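Local coordinates for protein type IV pilin structural subunit (Pseudomonas aeruginosa, PDB 3JYZ) that forms the structural subunit of type IV pili, the thin surface filaments that probably assemble from many copies of this protein, at residues G80-G85 against Q142-A147; T126-A129 against G134-A137. All blocks are in the same frame, centred on the assembly; numbering follows the deposited sequence.

Interaction 1: residues G80-G85 against Q142-A147; sequences GLPTAG and QEFAPA. With SO4 (sulfate ion), chain B.
The carbonyl O of G80 lies over one face of the F144 ring, with CZ its nearest atom at 4.4 Å. This is a loose contact of a polar atom with a ring face. G80 follows helix 76-79 and breaks the helical path with a positive phi of 109°, a backbone angle that suits glycine. L81 makes the closest approach. Its methyl CD2 is 3.7 Å from F144 CB and also nears CG and CD2 of the ring. L81 and F144 run alongside one another, pointing opposite ways, so the L81 methyl meets the root of the phenylalanine rather than its far end. CG of L81 stands anti to its own carbonyl carbon (chi1 -63°), and chi2 163° turns CD1 anti to CA, leaving CD2 as the branch that faces F144 CB. P82 adds a looser apolar contact, its CD 4.4 Å from F144 CE2. The chain then turns away in a type I beta turn from P82 to G85, closed by G85 N to P82 O at 3.0 Å.

On the second segment, A145 N bonds to Q142 O and closes the 3-10 turn that presents F144. E143 CG sits 4.0 Å above the centre of the F144 ring, on the face opposite G80 O. The ring lies between the two. Farther on, A147 N gives a weak hydrogen bond to sulfate O3 at 3.0 Å. The sulfate, probably from the crystallisation liquor, also binds R8 and R150.

The contact joins the loop between helix 76-79 and strand 87-95 to the C-terminal loop region closed by the C119-C149 disulfide, the D-region of type IV pilins. Helix 4-28 borders both segments: L81 and F144 each touch V7, and R8 NE bonds to E143 O.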
ATOM      1  N   GLY A  80     -15.429  10.448  -4.093  1.00 21.57           N
ATOM      2  CA  GLY A  80     -16.158  10.338  -5.348  1.00 21.25           C
ATOM      3  C   GLY A  80     -16.083   8.952  -5.973  1.00 21.68           C
ATOM      4  O   GLY A  80     -16.122   8.814  -7.198  1.00 22.50           O
ATOM      5  N   LEU A  81     -15.987   7.920  -5.139  1.00 21.48           N
ATOM      6  CA  LEU A  81     -15.795   6.555  -5.612  1.00 20.74           C
ATOM      7  C   LEU A  81     -17.025   5.684  -5.388  1.00 22.58           C
ATOM      8  O   LEU A  81     -17.862   5.995  -4.541  1.00 23.31           O
ATOM      9  CB  LEU A  81     -14.620   5.914  -4.871  1.00 18.80           C
ATOM     10  CG  LEU A  81     -13.253   6.554  -5.067  1.00 17.62           C
ATOM     11  CD1 LEU A  81     -12.312   6.083  -3.966  1.00 16.94           C
ATOM     12  CD2 LEU A  81     -12.692   6.225  -6.445  1.00 17.48           C
ATOM     13  N   PRO A  82     -17.134   4.575  -6.136  1.00 22.89           N
ATOM     14  CA  PRO A  82     -18.186   3.590  -5.867  1.00 23.74           C
ATOM     15  C   PRO A  82     -18.046   3.038  -4.449  1.00 24.28           C
ATOM     16  O   PRO A  82     -16.930   2.974  -3.917  1.00 23.29           O
ATOM     17  CB  PRO A  82     -17.911   2.485  -6.894  1.00 23.60           C
ATOM     18  CG  PRO A  82     -17.163   3.166  -7.991  1.00 23.32           C
ATOM     19  CD  PRO A  82     -16.332   4.225  -7.322  1.00 22.63           C
ATOM     20  N   THR A  83     -19.162   2.641  -3.846  1.00 25.35           N
ATOM     21  CA  THR A  83     -19.164   2.216  -2.447  1.00 25.77           C
ATOM     22  C   THR A  83     -18.195   1.068  -2.170  1.00 24.86           C
ATOM     23  O   THR A  83     -17.608   0.986  -1.088  1.00 24.83           O
ATOM     24  CB  THR A  83     -20.591   1.846  -1.964  1.00 27.53           C
ATOM     25  OG1 THR A  83     -20.540   1.382  -0.609  1.00 29.39           O
ATOM     26  CG2 THR A  83     -21.187   0.759  -2.835  1.00 27.44           C
ATOM     27  N   ALA A  84     -18.021   0.185  -3.146  1.00 23.64           N
ATOM     28  CA  ALA A  84     -17.120  -0.948  -2.979  1.00 23.07           C
ATOM     29  C   ALA A  84     -15.894  -0.823  -3.878  1.00 20.91           C
ATOM     30  O   ALA A  84     -15.134  -1.773  -4.022  1.00 22.56           O
ATOM     31  CB  ALA A  84     -17.846  -2.266  -3.250  1.00 24.42           C
ATOM     32  N   GLY A  85     -15.716   0.343  -4.487  1.00 17.35           N
ATOM     33  CA  GLY A  85     -14.571   0.566  -5.353  1.00 15.05           C
ATOM     34  C   GLY A  85     -13.541   1.500  -4.749  1.00 13.15           C
ATOM     35  O   GLY A  85     -13.130   2.470  -5.384  1.00 14.06           O
ATOM     36  N   GLN A 142      -9.905   1.972 -12.391  1.00  9.29           N
ATOM     37  CA  GLN A 142      -8.669   2.505 -12.946  1.00 10.15           C
ATOM     38  C   GLN A 142      -8.775   3.978 -13.347  1.00  8.95           C
ATOM     39  O   GLN A 142      -7.818   4.726 -13.198  1.00  9.89           O
ATOM     40  CB  GLN A 142      -8.183   1.645 -14.120  1.00 11.30           C
ATOM     41  CG  GLN A 142      -9.093   1.731 -15.302  1.00 13.32           C
ATOM     42  CD  GLN A 142      -8.880   0.641 -16.332  1.00 16.04           C
ATOM     43  OE1 GLN A 142      -7.868  -0.071 -16.333  1.00 16.94           O
ATOM     44  NE2 GLN A 142      -9.842   0.511 -17.232  1.00 15.87           N
ATOM     45  N   GLU A 143      -9.937   4.411 -13.837  1.00  8.35           N
ATOM     46  CA  GLU A 143     -10.053   5.795 -14.279  1.00  9.47           C
ATOM     47  C   GLU A 143      -9.968   6.798 -13.113  1.00  8.86           C
ATOM     48  O   GLU A 143      -9.809   7.997 -13.333  1.00  9.71           O
ATOM     49  CB  GLU A 143     -11.326   6.007 -15.110  1.00 10.62           C
ATOM     50  CG  GLU A 143     -12.636   5.906 -14.327  1.00 10.82           C
ATOM     51  CD  GLU A 143     -13.248   4.509 -14.337  1.00 11.22           C
ATOM     52  OE1 GLU A 143     -12.517   3.517 -14.541  1.00 11.74           O
ATOM     53  OE2 GLU A 143     -14.478   4.396 -14.123  1.00 11.72           O
ATOM     54  N   PHE A 144     -10.073   6.298 -11.883  1.00  8.57           N
ATOM     55  CA  PHE A 144     -10.039   7.139 -10.690  1.00  8.71           C
ATOM     56  C   PHE A 144      -8.730   6.983  -9.922  1.00  8.91           C
ATOM     57  O   PHE A 144      -8.559   7.550  -8.839  1.00  9.90           O
ATOM     58  CB  PHE A 144     -11.202   6.779  -9.763  1.00  9.66           C
ATOM     59  CG  PHE A 144     -12.558   7.093 -10.331  1.00 10.70           C
ATOM     60  CD1 PHE A 144     -12.836   8.346 -10.853  1.00 11.84           C
ATOM     61  CD2 PHE A 144     -13.562   6.142 -10.309  1.00 11.36           C
ATOM     62  CE1 PHE A 144     -14.092   8.634 -11.357  1.00 12.25           C
ATOM     63  CE2 PHE A 144     -14.819   6.424 -10.818  1.00 12.15           C
ATOM     64  CZ  PHE A 144     -15.079   7.669 -11.340  1.00 11.67           C
ATOM     65  N   ALA A 145      -7.816   6.194 -10.472  1.00  8.30           N
ATOM     66  CA  ALA A 145      -6.530   5.963  -9.818  1.00  8.83           C
ATOM     67  C   ALA A 145      -5.416   6.745 -10.492  1.00  8.51           C
ATOM     68  O   ALA A 145      -5.403   6.869 -11.718  1.00  8.64           O
ATOM     69  CB  ALA A 145      -6.215   4.484  -9.837  1.00  8.83           C
ATOM     70  N   PRO A 146      -4.462   7.258  -9.701  1.00  8.43           N
ATOM     71  CA  PRO A 146      -3.309   7.915 -10.319  1.00  8.33           C
ATOM     72  C   PRO A 146      -2.447   6.888 -11.052  1.00  7.90           C
ATOM     73  O   PRO A 146      -2.571   5.688 -10.801  1.00  7.66           O
ATOM     74  CB  PRO A 146      -2.559   8.511  -9.128  1.00  9.62           C
ATOM     75  CG  PRO A 146      -2.907   7.617  -7.983  1.00  9.95           C
ATOM     76  CD  PRO A 146      -4.337   7.166  -8.233  1.00  8.64           C
ATOM     77  N   ALA A 147      -1.576   7.356 -11.938  1.00  8.48           N
ATOM     78  CA  ALA A 147      -0.814   6.478 -12.821  1.00  8.29           C
ATOM     79  C   ALA A 147      -0.105   5.280 -12.164  1.00  8.67           C
ATOM     80  O   ALA A 147      -0.127   4.167 -12.702  1.00  9.56           O
ATOM     81  CB  ALA A 147       0.191   7.313 -13.635  1.00  9.14           C
TER
HETATM   82  S   SO4 B 201      -2.376  10.742 -14.024  0.50 11.62           S
HETATM   83  O1  SO4 B 201      -3.485  11.905 -14.045  0.50 27.34           O
HETATM   84  O2  SO4 B 201      -1.178  11.403 -13.713  0.50 31.22           O
HETATM   85  O3  SO4 B 201      -2.844   9.817 -13.089  0.50 28.15           O
HETATM   86  O4  SO4 B 201      -2.375  10.262 -15.397  0.50 13.68           O

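Interaction 2: residues T126-A129 against G134-A137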
ATOM      1  N   THR A 126       0.563  -0.715 -14.411  1.00  8.73           N
ATOM      2  CA  THR A 126       1.797   0.014 -14.170  1.00  9.08           C
ATOM      3  C   THR A 126       2.786  -0.829 -13.393  1.00  9.10           C
ATOM      4  O   THR A 126       3.941  -0.950 -13.792  1.00  9.52           O
ATOM      5  CB  THR A 126       1.526   1.335 -13.444  1.00 10.04           C
ATOM      6  OG1 THR A 126       0.708   2.153 -14.282  1.00 10.75           O
ATOM      7  CG2 THR A 126       2.827   2.065 -13.130  1.00 11.33           C
ATOM      8  N   ALA A 127       2.330  -1.437 -12.302  1.00  9.07           N
ATOM      9  CA  ALA A 127       3.203  -2.310 -11.525  1.00  9.91           C
ATOM     10  C   ALA A 127       3.729  -3.447 -12.396  1.00 10.80           C
ATOM     11  O   ALA A 127       4.904  -3.818 -12.313  1.00 10.94           O
ATOM     12  CB  ALA A 127       2.482  -2.857 -10.301  1.00 11.02           C
ATOM     13  N   THR A 128       2.858  -3.999 -13.230  1.00 10.22           N
ATOM     14  CA  THR A 128       3.262  -5.072 -14.130  1.00 10.36           C
ATOM     15  C   THR A 128       4.365  -4.611 -15.084  1.00 11.93           C
ATOM     16  O   THR A 128       5.356  -5.316 -15.283  1.00 13.04           O
ATOM     17  CB  THR A 128       2.060  -5.605 -14.924  1.00 11.00           C
ATOM     18  OG1 THR A 128       1.096  -6.151 -14.016  1.00 13.15           O
ATOM     19  CG2 THR A 128       2.491  -6.699 -15.890  1.00 11.52           C
ATOM     20  N   ALA A 129       4.199  -3.423 -15.656  1.00 11.63           N
ATOM     21  CA  ALA A 129       5.211  -2.873 -16.556  1.00 13.12           C
ATOM     22  C   ALA A 129       6.535  -2.585 -15.834  1.00 14.08           C
ATOM     23  O   ALA A 129       7.607  -2.621 -16.446  1.00 14.40           O
ATOM     24  CB  ALA A 129       4.685  -1.615 -17.253  1.00 13.71           C
ATOM     25  N   GLY A 134       2.739 -10.795  -8.527  1.00 14.41           N
ATOM     26  CA  GLY A 134       2.148 -11.387  -7.333  1.00 15.03           C
ATOM     27  C   GLY A 134       1.244 -10.520  -6.461  1.00 15.26           C
ATOM     28  O   GLY A 134       0.750 -10.988  -5.430  1.00 16.94           O
HETATM   29  N   MSE A 135       1.007  -9.274  -6.860  1.00 14.26           N
HETATM   30  CA  MSE A 135       0.228  -8.346  -6.030  1.00 14.51           C
HETATM   31  C   MSE A 135      -1.237  -8.712  -5.958  1.00 13.38           C
HETATM   32  O   MSE A 135      -1.839  -9.073  -6.963  1.00 13.72           O
HETATM   33  CB  MSE A 135       0.281  -6.920  -6.588  1.00 16.74           C
HETATM   34  CG  MSE A 135       1.651  -6.336  -6.736  1.00 17.85           C
HETATM   35 SE   MSE A 135       2.439  -6.868  -8.443  1.00 19.57          SE
HETATM   36  CE  MSE A 135       1.155  -6.057  -9.673  1.00 19.33           C
ATOM     37  N   ALA A 136      -1.825  -8.565  -4.776  1.00 12.95           N
ATOM     38  CA  ALA A 136      -3.277  -8.610  -4.658  1.00 12.64           C
ATOM     39  C   ALA A 136      -3.891  -7.426  -5.402  1.00 12.51           C
ATOM     40  O   ALA A 136      -3.231  -6.415  -5.644  1.00 13.17           O
ATOM     41  CB  ALA A 136      -3.695  -8.588  -3.203  1.00 13.41           C
ATOM     42  N   ALA A 137      -5.165  -7.545  -5.752  1.00 12.07           N
ATOM     43  CA  ALA A 137      -5.836  -6.470  -6.464  1.00 12.18           C
ATOM     44  C   ALA A 137      -6.539  -5.520  -5.504  1.00 12.14           C
ATOM     45  O   ALA A 137      -7.127  -5.945  -4.513  1.00 13.25           O
ATOM     46  CB  ALA A 137      -6.832  -7.039  -7.461  1.00 12.72           C
TER
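M135 reaches A127 with the tip of its side chain. The apolar contact is a meeting of two methyls: M135 CE lies 3.5 Å from A127 CB. M135 is a selenomethionine, with SE in place of sulfur. Its chain is bent at chi2 (85°) and again at chi3 (62°), and this curl brings CE against the short helix 125-129. The backbones themselves stay well apart, with the CA atoms of A127 and M135 8.7 Å from each other. A127 is buried and offers its small methyl toward the loop.

T128 OG1 lies 4.3 Å from M135 CE, a marginal contact. This is proximity alone. The polar bond of that hydroxyl lies within its own part of the chain, to N124 O one turn back.

The pair links a helix to the loop that follows it, where the chain returns past the helix, all inside the disulfide-closed D-region.

Strand 114-120 lies next to both partners: A127 and M135 each touch A118, and M135 also touches T120. M135 extends to S91 and Y93 on strand 87-95, so its side chain packs between the short helix and the antiparallel sheet. A136 O, bonded to T120 OG1, ties the loop to the same strand as A118.

How the interactions relate
Both contacts are partly buried and mainly apolar, and neither has a hydrogen bond between its segments. Interaction 1 joins parts far apart in sequence and rests on helix 4-28, with an aromatic ring at its centre. Interaction 2 is more local, smaller and aliphatic, and rests on strands 87-95 and 114-120. It is nested within the length of chain that interaction 1 closes. Their centres lie 16 Å apart, yet they touch: T126 OG1 is 2.7 Å from A147 O, a probable hydrogen bond. R8 and R150, bonded to carbonyls of 142-147, give interaction 1 more polar surroundings than the methyl contact of interaction 2; the sulfate there is probably a crystallisation ion.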